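Local coordinates for shikimate dehydrogenase (NADP(+)) (PDB 3U62), which probably catalyses the reversible NADPH-linked reduction of 3-dehydroshikimate to shikimate, a step of the chorismate pathway toward aromatic amino acids, at residues R17-Y22 with Y226-E231; K100-V105 with L193-D198; E109-V114 with Y125-M130; D134-N139 with K165-L170. One frame throughout, in Å; residues are numbered along the deposited sequence.

Contact 1 (R17-Y22 with Y226-E231); sequences RLYNEY and YYQAME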
# COMPACT_ATOMS: atom_id res chain seq x y z
N ARG A 17 1.66 16.78 5.59
CA ARG A 17 0.83 17.93 5.24
C ARG A 17 -0.66 17.64 5.42
O ARG A 17 -1.40 18.50 5.91
CB ARG A 17 1.11 18.41 3.80
CG ARG A 17 0.72 17.41 2.73
CD ARG A 17 0.63 17.99 1.34
NE ARG A 17 0.20 16.96 0.39
CZ ARG A 17 0.43 16.99 -0.92
NH1 ARG A 17 1.11 17.99 -1.47
NH2 ARG A 17 -0.01 15.99 -1.69
N LEU A 18 -1.08 16.44 5.03
CA LEU A 18 -2.49 16.06 5.09
C LEU A 18 -2.99 15.82 6.51
O LEU A 18 -4.04 16.36 6.89
CB LEU A 18 -2.77 14.84 4.20
CG LEU A 18 -2.91 15.14 2.70
CD1 LEU A 18 -2.63 13.89 1.89
CD2 LEU A 18 -4.29 15.72 2.37
N TYR A 19 -2.26 15.04 7.29
CA TYR A 19 -2.65 14.79 8.68
C TYR A 19 -2.61 16.07 9.51
O TYR A 19 -3.51 16.30 10.33
CB TYR A 19 -1.78 13.71 9.32
CG TYR A 19 -2.05 12.30 8.86
CD1 TYR A 19 -1.38 11.76 7.76
CD2 TYR A 19 -2.97 11.48 9.53
CE1 TYR A 19 -1.61 10.46 7.33
CE2 TYR A 19 -3.21 10.17 9.11
CZ TYR A 19 -2.53 9.67 8.01
OH TYR A 19 -2.76 8.38 7.59
N ASN A 20 -1.59 16.90 9.31
CA ASN A 20 -1.48 18.18 10.02
C ASN A 20 -2.59 19.17 9.68
O ASN A 20 -3.08 19.87 10.56
CB ASN A 20 -0.11 18.82 9.81
CG ASN A 20 0.99 18.12 10.60
OD1 ASN A 20 0.81 17.78 11.77
ND2 ASN A 20 2.13 17.91 9.96
N GLU A 21 -2.97 19.22 8.40
CA GLU A 21 -4.11 20.05 7.98
C GLU A 21 -5.40 19.52 8.61
O GLU A 21 -6.24 20.29 9.06
CB GLU A 21 -4.23 20.09 6.45
CG GLU A 21 -5.30 21.07 5.93
CD GLU A 21 -5.53 20.98 4.43
OE1 GLU A 21 -4.98 20.07 3.77
OE2 GLU A 21 -6.28 21.83 3.90
N TYR A 22 -5.53 18.19 8.63
CA TYR A 22 -6.67 17.51 9.22
C TYR A 22 -6.80 17.82 10.71
O TYR A 22 -7.89 18.17 11.18
CB TYR A 22 -6.58 16.00 8.98
CG TYR A 22 -7.54 15.18 9.81
CD1 TYR A 22 -8.84 14.96 9.39
CD2 TYR A 22 -7.12 14.62 11.02
CE1 TYR A 22 -9.72 14.21 10.16
CE2 TYR A 22 -8.00 13.87 11.79
CZ TYR A 22 -9.29 13.66 11.35
OH TYR A 22 -10.16 12.92 12.11
N TYR A 226 -6.29 7.10 0.76
CA TYR A 226 -7.43 7.71 1.41
C TYR A 226 -8.02 6.79 2.48
O TYR A 226 -8.22 7.21 3.62
CB TYR A 226 -8.49 8.07 0.36
CG TYR A 226 -9.75 8.74 0.87
CD1 TYR A 226 -9.81 10.12 1.03
CD2 TYR A 226 -10.90 7.99 1.15
CE1 TYR A 226 -10.98 10.75 1.48
CE2 TYR A 226 -12.07 8.60 1.60
CZ TYR A 226 -12.10 9.98 1.76
OH TYR A 226 -13.25 10.59 2.21
N TYR A 227 -8.28 5.54 2.11
CA TYR A 227 -8.95 4.61 3.01
C TYR A 227 -8.05 4.03 4.10
O TYR A 227 -8.53 3.71 5.19
CB TYR A 227 -9.67 3.52 2.23
CG TYR A 227 -10.92 4.00 1.53
CD1 TYR A 227 -11.02 3.97 0.14
CD2 TYR A 227 -12.02 4.48 2.25
CE1 TYR A 227 -12.16 4.41 -0.52
CE2 TYR A 227 -13.17 4.92 1.61
CZ TYR A 227 -13.24 4.88 0.22
OH TYR A 227 -14.37 5.32 -0.42
N GLN A 228 -6.75 3.88 3.82
CA GLN A 228 -5.82 3.46 4.87
C GLN A 228 -5.65 4.56 5.92
O GLN A 228 -5.56 4.27 7.11
CB GLN A 228 -4.47 2.96 4.32
CG GLN A 228 -3.58 3.99 3.62
CD GLN A 228 -2.68 4.77 4.58
OE1 GLN A 228 -2.13 4.22 5.53
NE2 GLN A 228 -2.52 6.06 4.31
N ALA A 229 -5.65 5.81 5.46
CA ALA A 229 -5.58 6.97 6.35
C ALA A 229 -6.80 7.03 7.27
O ALA A 229 -6.67 7.33 8.46
CB ALA A 229 -5.44 8.25 5.55
N MET A 230 -7.97 6.76 6.70
CA MET A 230 -9.22 6.68 7.45
C MET A 230 -9.12 5.64 8.56
O MET A 230 -9.47 5.91 9.71
CB MET A 230 -10.38 6.35 6.51
CG MET A 230 -11.73 6.17 7.20
SD MET A 230 -13.04 5.62 6.09
CE MET A 230 -13.28 7.09 5.09
N GLU A 231 -8.63 4.45 8.21
CA GLU A 231 -8.48 3.36 9.16
C GLU A 231 -7.45 3.68 10.25
O GLU A 231 -7.66 3.36 11.42
CB GLU A 231 -8.12 2.06 8.44
CG GLU A 231 -8.30 0.78 9.27
CD GLU A 231 -9.75 0.37 9.47
OE1 GLU A 231 -10.63 0.84 8.68
OE2 GLU A 231 -10.02 -0.41 10.42
O HOH W 1 -0.66 7.59 5.91

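Contact 2 (K100-V105 with L193-D198); sequences KSLEGV and LSLVYD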
# COMPACT_ATOMS: atom_id res chain seq x y z
N LYS A 100 -11.50 -1.28 0.36
CA LYS A 100 -12.38 -0.12 0.26
C LYS A 100 -12.22 0.64 -1.05
O LYS A 100 -13.19 1.22 -1.55
CB LYS A 100 -12.22 0.80 1.47
CG LYS A 100 -12.77 0.20 2.77
CD LYS A 100 -13.03 1.25 3.85
CE LYS A 100 -14.25 2.11 3.53
NZ LYS A 100 -15.50 1.21 3.18
N SER A 101 -11.01 0.65 -1.61
CA SER A 101 -10.75 1.29 -2.91
C SER A 101 -11.49 0.59 -4.05
O SER A 101 -11.76 1.19 -5.09
CB SER A 101 -9.25 1.34 -3.21
OG SER A 101 -8.74 0.06 -3.55
N LEU A 102 -11.79 -0.69 -3.85
CA LEU A 102 -12.45 -1.51 -4.86
C LEU A 102 -13.94 -1.71 -4.59
O LEU A 102 -14.56 -2.61 -5.17
CB LEU A 102 -11.74 -2.86 -5.00
CG LEU A 102 -10.33 -2.85 -5.59
CD1 LEU A 102 -9.59 -4.14 -5.25
CD2 LEU A 102 -10.35 -2.62 -7.10
N GLU A 103 -14.51 -0.88 -3.72
CA GLU A 103 -15.95 -0.93 -3.46
C GLU A 103 -16.73 -0.66 -4.74
O GLU A 103 -16.41 0.26 -5.50
CB GLU A 103 -16.35 0.03 -2.35
CG GLU A 103 -16.26 -0.61 -0.98
CD GLU A 103 -16.41 0.38 0.17
OE1 GLU A 103 -16.87 1.52 -0.05
OE2 GLU A 103 -16.07 -0.01 1.31
N GLY A 104 -17.75 -1.49 -4.97
CA GLY A 104 -18.59 -1.38 -6.16
C GLY A 104 -18.01 -2.02 -7.41
O GLY A 104 -18.66 -2.05 -8.45
N VAL A 105 -16.79 -2.54 -7.30
CA VAL A 105 -16.06 -3.09 -8.45
C VAL A 105 -15.91 -4.61 -8.33
O VAL A 105 -15.50 -5.12 -7.28
CB VAL A 105 -14.66 -2.43 -8.61
CG1 VAL A 105 -13.91 -3.01 -9.80
CG2 VAL A 105 -14.79 -0.92 -8.75
N LEU A 193 -7.31 -6.36 -20.30
CA LEU A 193 -7.53 -6.35 -18.86
C LEU A 193 -8.77 -5.53 -18.55
O LEU A 193 -9.08 -4.57 -19.26
CB LEU A 193 -6.32 -5.76 -18.12
CG LEU A 193 -4.98 -6.50 -18.16
CD1 LEU A 193 -3.88 -5.61 -17.63
CD2 LEU A 193 -5.03 -7.82 -17.39
N SER A 194 -9.48 -5.91 -17.49
CA SER A 194 -10.63 -5.14 -17.02
C SER A 194 -10.24 -4.20 -15.88
O SER A 194 -10.96 -3.24 -15.59
CB SER A 194 -11.77 -6.06 -16.60
OG SER A 194 -11.37 -6.94 -15.55
N LEU A 195 -9.11 -4.48 -15.23
CA LEU A 195 -8.61 -3.65 -14.14
C LEU A 195 -7.09 -3.49 -14.18
O LEU A 195 -6.36 -4.48 -14.25
CB LEU A 195 -9.04 -4.21 -12.78
CG LEU A 195 -8.46 -3.58 -11.50
CD1 LEU A 195 -8.97 -2.16 -11.28
CD2 LEU A 195 -8.77 -4.45 -10.29
N VAL A 196 -6.64 -2.24 -14.16
CA VAL A 196 -5.24 -1.92 -13.92
C VAL A 196 -5.17 -1.09 -12.65
O VAL A 196 -5.75 -0.00 -12.56
CB VAL A 196 -4.59 -1.18 -15.11
CG1 VAL A 196 -3.21 -0.63 -14.74
CG2 VAL A 196 -4.48 -2.09 -16.33
N TYR A 197 -4.47 -1.62 -11.65
CA TYR A 197 -4.40 -1.02 -10.33
C TYR A 197 -2.94 -0.77 -9.98
O TYR A 197 -2.11 -1.68 -10.08
CB TYR A 197 -5.05 -1.98 -9.31
CG TYR A 197 -5.34 -1.40 -7.94
CD1 TYR A 197 -6.65 -1.19 -7.52
CD2 TYR A 197 -4.31 -1.12 -7.04
CE1 TYR A 197 -6.93 -0.68 -6.25
CE2 TYR A 197 -4.57 -0.61 -5.78
CZ TYR A 197 -5.89 -0.39 -5.39
OH TYR A 197 -6.15 0.11 -4.13
N ASP A 198 -2.63 0.46 -9.59
CA ASP A 198 -1.28 0.82 -9.20
C ASP A 198 -1.31 1.42 -7.81
O ASP A 198 -2.07 2.36 -7.55
CB ASP A 198 -0.69 1.82 -10.21
CG ASP A 198 0.83 1.82 -10.22
OD1 ASP A 198 1.46 1.62 -9.16
OD2 ASP A 198 1.41 2.03 -11.31

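Contact 3 (E109-V114 with Y125-M130); sequences EPVVVV and YALLQM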
# COMPACT_ATOMS: atom_id res chain seq x y z
N GLU A 109 -10.87 -12.34 -12.66
CA GLU A 109 -9.73 -13.24 -12.52
C GLU A 109 -9.36 -13.88 -13.85
O GLU A 109 -10.20 -13.98 -14.74
CB GLU A 109 -10.04 -14.33 -11.50
CG GLU A 109 -10.31 -13.82 -10.10
CD GLU A 109 -10.79 -14.91 -9.17
OE1 GLU A 109 -11.80 -14.68 -8.47
OE2 GLU A 109 -10.18 -15.99 -9.14
N PRO A 110 -8.09 -14.34 -14.00
CA PRO A 110 -6.98 -14.32 -13.03
C PRO A 110 -6.47 -12.92 -12.71
O PRO A 110 -6.61 -12.00 -13.52
CB PRO A 110 -5.89 -15.12 -13.74
CG PRO A 110 -6.62 -15.96 -14.74
CD PRO A 110 -7.72 -15.08 -15.21
N VAL A 111 -5.88 -12.78 -11.53
CA VAL A 111 -5.31 -11.52 -11.08
C VAL A 111 -3.80 -11.64 -10.97
O VAL A 111 -3.28 -12.56 -10.33
CB VAL A 111 -5.90 -11.11 -9.70
CG1 VAL A 111 -5.32 -9.77 -9.25
CG2 VAL A 111 -7.42 -11.03 -9.76
N VAL A 112 -3.09 -10.71 -11.61
CA VAL A 112 -1.63 -10.64 -11.50
C VAL A 112 -1.25 -9.56 -10.49
O VAL A 112 -1.74 -8.43 -10.56
CB VAL A 112 -0.95 -10.35 -12.87
CG1 VAL A 112 0.55 -10.15 -12.71
CG2 VAL A 112 -1.22 -11.49 -13.84
N VAL A 113 -0.39 -9.93 -9.54
CA VAL A 113 0.15 -9.00 -8.56
C VAL A 113 1.65 -8.87 -8.79
O VAL A 113 2.38 -9.86 -8.69
CB VAL A 113 -0.14 -9.48 -7.11
CG1 VAL A 113 0.49 -8.54 -6.09
CG2 VAL A 113 -1.64 -9.61 -6.86
N VAL A 114 2.10 -7.66 -9.11
CA VAL A 114 3.52 -7.41 -9.34
C VAL A 114 4.19 -6.99 -8.04
O VAL A 114 3.80 -6.00 -7.42
CB VAL A 114 3.77 -6.33 -10.44
CG1 VAL A 114 5.25 -6.24 -10.78
CG2 VAL A 114 2.96 -6.65 -11.68
N TYR A 125 -3.82 -10.39 0.53
CA TYR A 125 -4.74 -10.59 1.65
C TYR A 125 -6.11 -9.99 1.34
O TYR A 125 -7.14 -10.63 1.57
CB TYR A 125 -4.17 -9.98 2.94
CG TYR A 125 -4.99 -10.27 4.18
CD1 TYR A 125 -4.75 -11.41 4.95
CD2 TYR A 125 -6.00 -9.40 4.59
CE1 TYR A 125 -5.50 -11.67 6.09
CE2 TYR A 125 -6.76 -9.66 5.73
CZ TYR A 125 -6.50 -10.79 6.48
OH TYR A 125 -7.24 -11.05 7.61
N ALA A 126 -6.11 -8.77 0.81
CA ALA A 126 -7.34 -8.08 0.43
C ALA A 126 -8.12 -8.86 -0.63
O ALA A 126 -9.34 -9.03 -0.51
CB ALA A 126 -7.03 -6.67 -0.06
N LEU A 127 -7.41 -9.32 -1.67
CA LEU A 127 -8.02 -10.10 -2.75
C LEU A 127 -8.65 -11.39 -2.24
O LEU A 127 -9.77 -11.74 -2.63
CB LEU A 127 -7.00 -10.40 -3.84
CG LEU A 127 -6.48 -9.24 -4.69
CD1 LEU A 127 -5.22 -9.65 -5.44
CD2 LEU A 127 -7.53 -8.72 -5.66
N LEU A 128 -7.94 -12.09 -1.36
CA LEU A 128 -8.45 -13.32 -0.76
C LEU A 128 -9.68 -13.07 0.11
O LEU A 128 -10.59 -13.90 0.16
CB LEU A 128 -7.36 -14.03 0.04
CG LEU A 128 -6.22 -14.68 -0.77
CD1 LEU A 128 -5.07 -15.06 0.15
CD2 LEU A 128 -6.70 -15.89 -1.55
N GLN A 129 -9.70 -11.92 0.80
CA GLN A 129 -10.87 -11.51 1.59
C GLN A 129 -12.06 -11.18 0.70
O GLN A 129 -13.21 -11.27 1.14
CB GLN A 129 -10.52 -10.33 2.49
CG GLN A 129 -9.60 -10.68 3.65
CD GLN A 129 -10.15 -11.78 4.53
OE1 GLN A 129 -10.99 -11.54 5.40
NE2 GLN A 129 -9.69 -13.01 4.30
N MET A 130 -11.78 -10.81 -0.54
CA MET A 130 -12.81 -10.49 -1.53
C MET A 130 -13.24 -11.70 -2.36
O MET A 130 -14.00 -11.57 -3.32
CB MET A 130 -12.33 -9.36 -2.44
CG MET A 130 -12.29 -7.99 -1.76
SD MET A 130 -11.38 -6.75 -2.71
CE MET A 130 -12.39 -6.64 -4.19

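Contact 4 (D134-N139 with K165-L170); sequences DIWVVN and KKAKSL. With SO4 (sulfate ion), chain E.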
# COMPACT_ATOMS: atom_id res chain seq x y z
N ASP A 134 -7.78 -17.05 -8.10
CA ASP A 134 -6.67 -17.24 -9.04
C ASP A 134 -5.74 -16.03 -9.02
O ASP A 134 -5.96 -15.05 -9.74
CB ASP A 134 -7.22 -17.49 -10.44
CG ASP A 134 -6.30 -18.36 -11.29
OD1 ASP A 134 -5.20 -18.72 -10.83
OD2 ASP A 134 -6.68 -18.67 -12.44
N ILE A 135 -4.71 -16.10 -8.18
CA ILE A 135 -3.77 -15.00 -8.01
C ILE A 135 -2.36 -15.42 -8.43
O ILE A 135 -1.82 -16.41 -7.93
CB ILE A 135 -3.76 -14.46 -6.55
CG1 ILE A 135 -5.17 -14.05 -6.12
CG2 ILE A 135 -2.79 -13.28 -6.41
CD1 ILE A 135 -5.37 -13.94 -4.61
N TRP A 136 -1.79 -14.66 -9.35
CA TRP A 136 -0.45 -14.91 -9.86
C TRP A 136 0.48 -13.78 -9.47
O TRP A 136 0.30 -12.64 -9.90
CB TRP A 136 -0.46 -15.06 -11.39
CG TRP A 136 -1.41 -16.10 -11.92
CD1 TRP A 136 -1.89 -17.20 -11.26
CD2 TRP A 136 -1.95 -16.17 -13.25
NE1 TRP A 136 -2.72 -17.92 -12.08
CE2 TRP A 136 -2.77 -17.32 -13.31
CE3 TRP A 136 -1.83 -15.36 -14.39
CZ2 TRP A 136 -3.46 -17.69 -14.47
CZ3 TRP A 136 -2.52 -15.73 -15.54
CH2 TRP A 136 -3.33 -16.88 -15.57
N VAL A 137 1.47 -14.09 -8.65
CA VAL A 137 2.46 -13.12 -8.22
C VAL A 137 3.64 -13.13 -9.20
O VAL A 137 4.16 -14.20 -9.54
CB VAL A 137 2.95 -13.39 -6.78
CG1 VAL A 137 4.10 -12.46 -6.40
CG2 VAL A 137 1.80 -13.23 -5.79
N VAL A 138 4.03 -11.95 -9.65
CA VAL A 138 5.21 -11.78 -10.50
C VAL A 138 6.16 -10.85 -9.76
O VAL A 138 5.85 -9.68 -9.56
CB VAL A 138 4.84 -11.20 -11.88
CG1 VAL A 138 6.07 -11.03 -12.75
CG2 VAL A 138 3.82 -12.08 -12.58
N ASN A 139 7.31 -11.37 -9.35
CA ASN A 139 8.25 -10.57 -8.56
C ASN A 139 9.72 -10.71 -8.97
O ASN A 139 10.06 -11.50 -9.86
CB ASN A 139 8.06 -10.83 -7.06
CG ASN A 139 8.79 -12.07 -6.58
OD1 ASN A 139 8.63 -13.16 -7.12
ND2 ASN A 139 9.60 -11.90 -5.54
N LYS A 165 -1.13 -11.43 -20.28
CA LYS A 165 -1.94 -11.78 -21.45
C LYS A 165 -3.08 -12.75 -21.10
O LYS A 165 -4.15 -12.71 -21.70
CB LYS A 165 -1.04 -12.37 -22.55
CG LYS A 165 -1.75 -12.78 -23.84
CD LYS A 165 -2.29 -11.58 -24.61
CE LYS A 165 -3.04 -12.02 -25.85
NZ LYS A 165 -3.63 -10.87 -26.59
N LYS A 166 -2.83 -13.62 -20.11
CA LYS A 166 -3.80 -14.63 -19.68
C LYS A 166 -4.66 -14.19 -18.49
O LYS A 166 -5.47 -14.97 -17.97
CB LYS A 166 -3.08 -15.95 -19.35
CG LYS A 166 -2.43 -16.63 -20.55
CD LYS A 166 -1.83 -17.99 -20.18
CE LYS A 166 -1.31 -18.68 -21.46
NZ LYS A 166 -0.77 -20.04 -21.18
N ALA A 167 -4.49 -12.94 -18.07
CA ALA A 167 -5.16 -12.41 -16.88
C ALA A 167 -6.22 -11.37 -17.20
O ALA A 167 -6.32 -10.89 -18.34
CB ALA A 167 -4.13 -11.84 -15.92
N LYS A 168 -7.02 -11.02 -16.20
CA LYS A 168 -8.07 -10.01 -16.35
C LYS A 168 -7.85 -8.78 -15.46
O LYS A 168 -8.39 -7.71 -15.74
CB LYS A 168 -9.45 -10.61 -16.09
CG LYS A 168 -9.90 -11.60 -17.16
CD LYS A 168 -11.39 -11.86 -17.08
CE LYS A 168 -11.83 -12.86 -18.13
NZ LYS A 168 -13.31 -13.00 -18.19
N SER A 169 -7.05 -8.93 -14.41
CA SER A 169 -6.70 -7.81 -13.53
C SER A 169 -5.20 -7.77 -13.25
O SER A 169 -4.56 -8.81 -13.12
CB SER A 169 -7.47 -7.88 -12.21
OG SER A 169 -8.87 -7.83 -12.44
N LEU A 170 -4.66 -6.55 -13.17
CA LEU A 170 -3.25 -6.34 -12.88
C LEU A 170 -3.06 -5.32 -11.75
O LEU A 170 -3.62 -4.22 -11.79
CB LEU A 170 -2.50 -5.87 -14.13
CG LEU A 170 -1.03 -5.47 -14.01
CD1 LEU A 170 -0.15 -6.67 -13.68
CD2 LEU A 170 -0.55 -4.79 -15.28
S SO4 E . 9.97 -7.80 -5.40
O1 SO4 E . 11.09 -6.88 -5.22
O2 SO4 E . 10.41 -9.16 -5.10
O3 SO4 E . 9.52 -7.74 -6.79
O4 SO4 E . 8.88 -7.42 -4.51

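Contact 1 (R17-Y22 with Y226-E231)
Tyr19 reaches from helix 15-26 to helix 222-235 and brings its hydroxyl end against CA and CB of Ala229. Two atoms of the phenol, OH and CZ, meet the alanine methyl: Tyr19 OH lies 3.4 Å from Ala229 CB, and the apolar pair, Tyr19 CZ to Ala229 CB, follows at 4.1 Å. The nearest CA atoms, those of Tyr19 and Ala229, are 8.7 Å apart, so the phenol's length carries its end across to the short methyl. With CG turned anti to the carbonyl carbon (chi1 -73°), the ring is carried along to where its far end meets the alanine. Farther out, the ring stacks on Tyr32 and meets Phe248 edge-to-face, and Phe248 touches Ala229 as well.

The polar part is indirect. Tyr19 OH and Gln228 NE2 stand 4.0 Å apart, and a water joins them, 2.8 Å from Tyr19 OH and accepting from Gln228 NE2 at 2.9 Å. The two bonds meet at this water at about 90°. Gln228 also bends at chi2 (86°), which folds its amide back toward its own helix: NE2 additionally bonds Phe225 O, while Asn232 ND2 bonds both Gln228 OE1 and Tyr19 OH. The buried phenol oxygen therefore has two polar partners, and the amide is gripped at both ends, which fixes its rotation.

Ser15 near Tyr19 and Asn83 near Gln228 are predicted shikimate-binding residues. The arrangement is helix-on-helix packing in which a late helix returns to the N-terminal substrate-binding domain, as in the shikimate dehydrogenase fold.

Contact 2 (K100-V105 with L193-D198)
Ser101, the last residue of helix 94-101, and Leu102 just after it press on Leu195 and Tyr197 of strand 195-198, a member of the parallel sheet of the Rossmann-type NADP-binding domain. Leu195 and Tyr197 are two apart in the strand and both send CB toward the helix end, which makes one face for it to rest on. The close-packed part centres on one methyl: Leu102 CD2 is 4.0 Å from Leu195 CD2 and equally 4.0 Å from Tyr197 CD1. Both side chains cross that of Leu102 at a slant, and Phe171 of strand 169-172, stacked on the Tyr197 ring, closes in on Leu102 as well.

Beyond Leu102 the contact opens out. A type II turn from Leu102 to Val105, closed by Val105 N to Leu102 O at 3.1 Å, carries Glu103 and Gly104 into solvent; Gly104 takes the positive phi (82°) of this turn. Val105 comes back toward the strand, yet its side chain stays 5.2 Å from it.

The polar end is compact. Ser101 OG, also bonded to Val98 O of its own helix, sits at the edge of the Tyr197 ring, close to the ring plane, and shares a 2.7 Å hydrogen bond with Tyr197 OH.

Contact 3 (E109-V114 with Y125-M130)
Leu127 pushes its CD1 methyl into the cleft between Val111 and Val113, which are two apart on strand 111-114 and turn the same face to helix 118-129. The evidence is a pair of near-equal distances: Leu127 CD1 lies 3.8 Å from Val111 CG1 and 3.9 Å from Val113 CG2. Val111 CG1 and Val113 CG2 are themselves 4.4 Å apart. The angle between them at the leucine methyl is about 70°, so the three carbons form a close triangle.

The approach differs on the two sides. Against Val113 the leucine comes tip to tip, whereas it runs at a slant across Val111. Both valines hold the same rotamer, yet they offer different branches: Val111 uses CG1, the one anti to its backbone N, and Val113 uses CG2, the one anti to its carbonyl carbon. The methyls facing Leu127 are therefore those that converge along the strand.

All three touching residues are buried, and the interaction is purely apolar. Phe171 of strand 169-172 also lies against Leu127 and Val111, while Ile135 of strand 135-139 touches Leu127 and Val113, so the leucine spans three neighbouring strands. The helix ends just beyond it, where Met130 leaves helical geometry.

Strand 111-114, helix 118-129 and strand 135-139 form a beta-alpha-beta unit. The first turn between strand and helix holds the predicted NADP(+)-binding glycines, including Gly115 and Gly117, in the manner of a Rossmann dinucleotide fold.

Contact 4 (D134-N139 with K165-L170)
Asn139 ND2 donates to O2 of a sulfate ion at 2.9 Å with an N-H...O angle of 152°, and makes a second, weak hydrogen bond to Thr141 O; it lies three residues along from Trp136, which makes the contact with Lys166 and Ala167. The same sulfate accepts from Ala116 N and Arg140 N and is bonded to Thr141 OG1. All four residues are predicted to bind NADP(+), so the anion, probably from the crystallisation liquor, occupies a place consistent with a phosphate of that cofactor.

The touching itself is done by the six-membered part of the indole. Trp136 CH2 lies 3.7 Å from the carbonyl oxygen of Lys166. Beside it, Trp136 CZ3 is 3.9 Å from Lys166 CB. The same Trp136 CZ3 approaches Ala167 CB at 4.2 Å. The lysine chain crosses the tryptophan at about a right angle: its CB bond aims at the ring, but the extended chain beyond then leads the amino group away, so only its base packs there. On strand 135-139, Trp136 CG is anti to the carbonyl carbon (chi1 -55°), and this swings the benzo ring toward the loop. Its pyrrole nitrogen meets Asp134 of its own segment, Trp136 NE1 to Asp134 OD1 at 2.9 Å; the angle of 122° makes this bond weak.

Strands 135-139 and 169-172 are not neighbours: strand 111-114 runs between them. Trp136 therefore reaches past Pro110, just before that strand, to the loop that follows helix 160-165, while Ala167 rests on Val112 of the middle strand.

In the fold
Contacts 1, 2 and 3 are buried; contact 4 is only partly so, with a lysine at its solvent side. Contacts 2, 3 and 4 all belong to the parallel sheet: strand 111-114 of contact 3 lies between strand 135-139 and strand 169-172, whose preceding loop contact 4 reaches, and strand 195-198 of contact 2 adjoins strand 169-172. Contact 1 stands apart, its centre about 31 Å from that of contact 4, yet Tyr227 packs on Lys100 and so meets contact 2. The chemistry varies accordingly: methyls alone in contact 3, leucine methyls and a tyrosine ring with a hydroxyl pair in contact 2, a water-mediated polar network between helices in contact 1, and an indole against a loop carbonyl and CB atoms in contact 4.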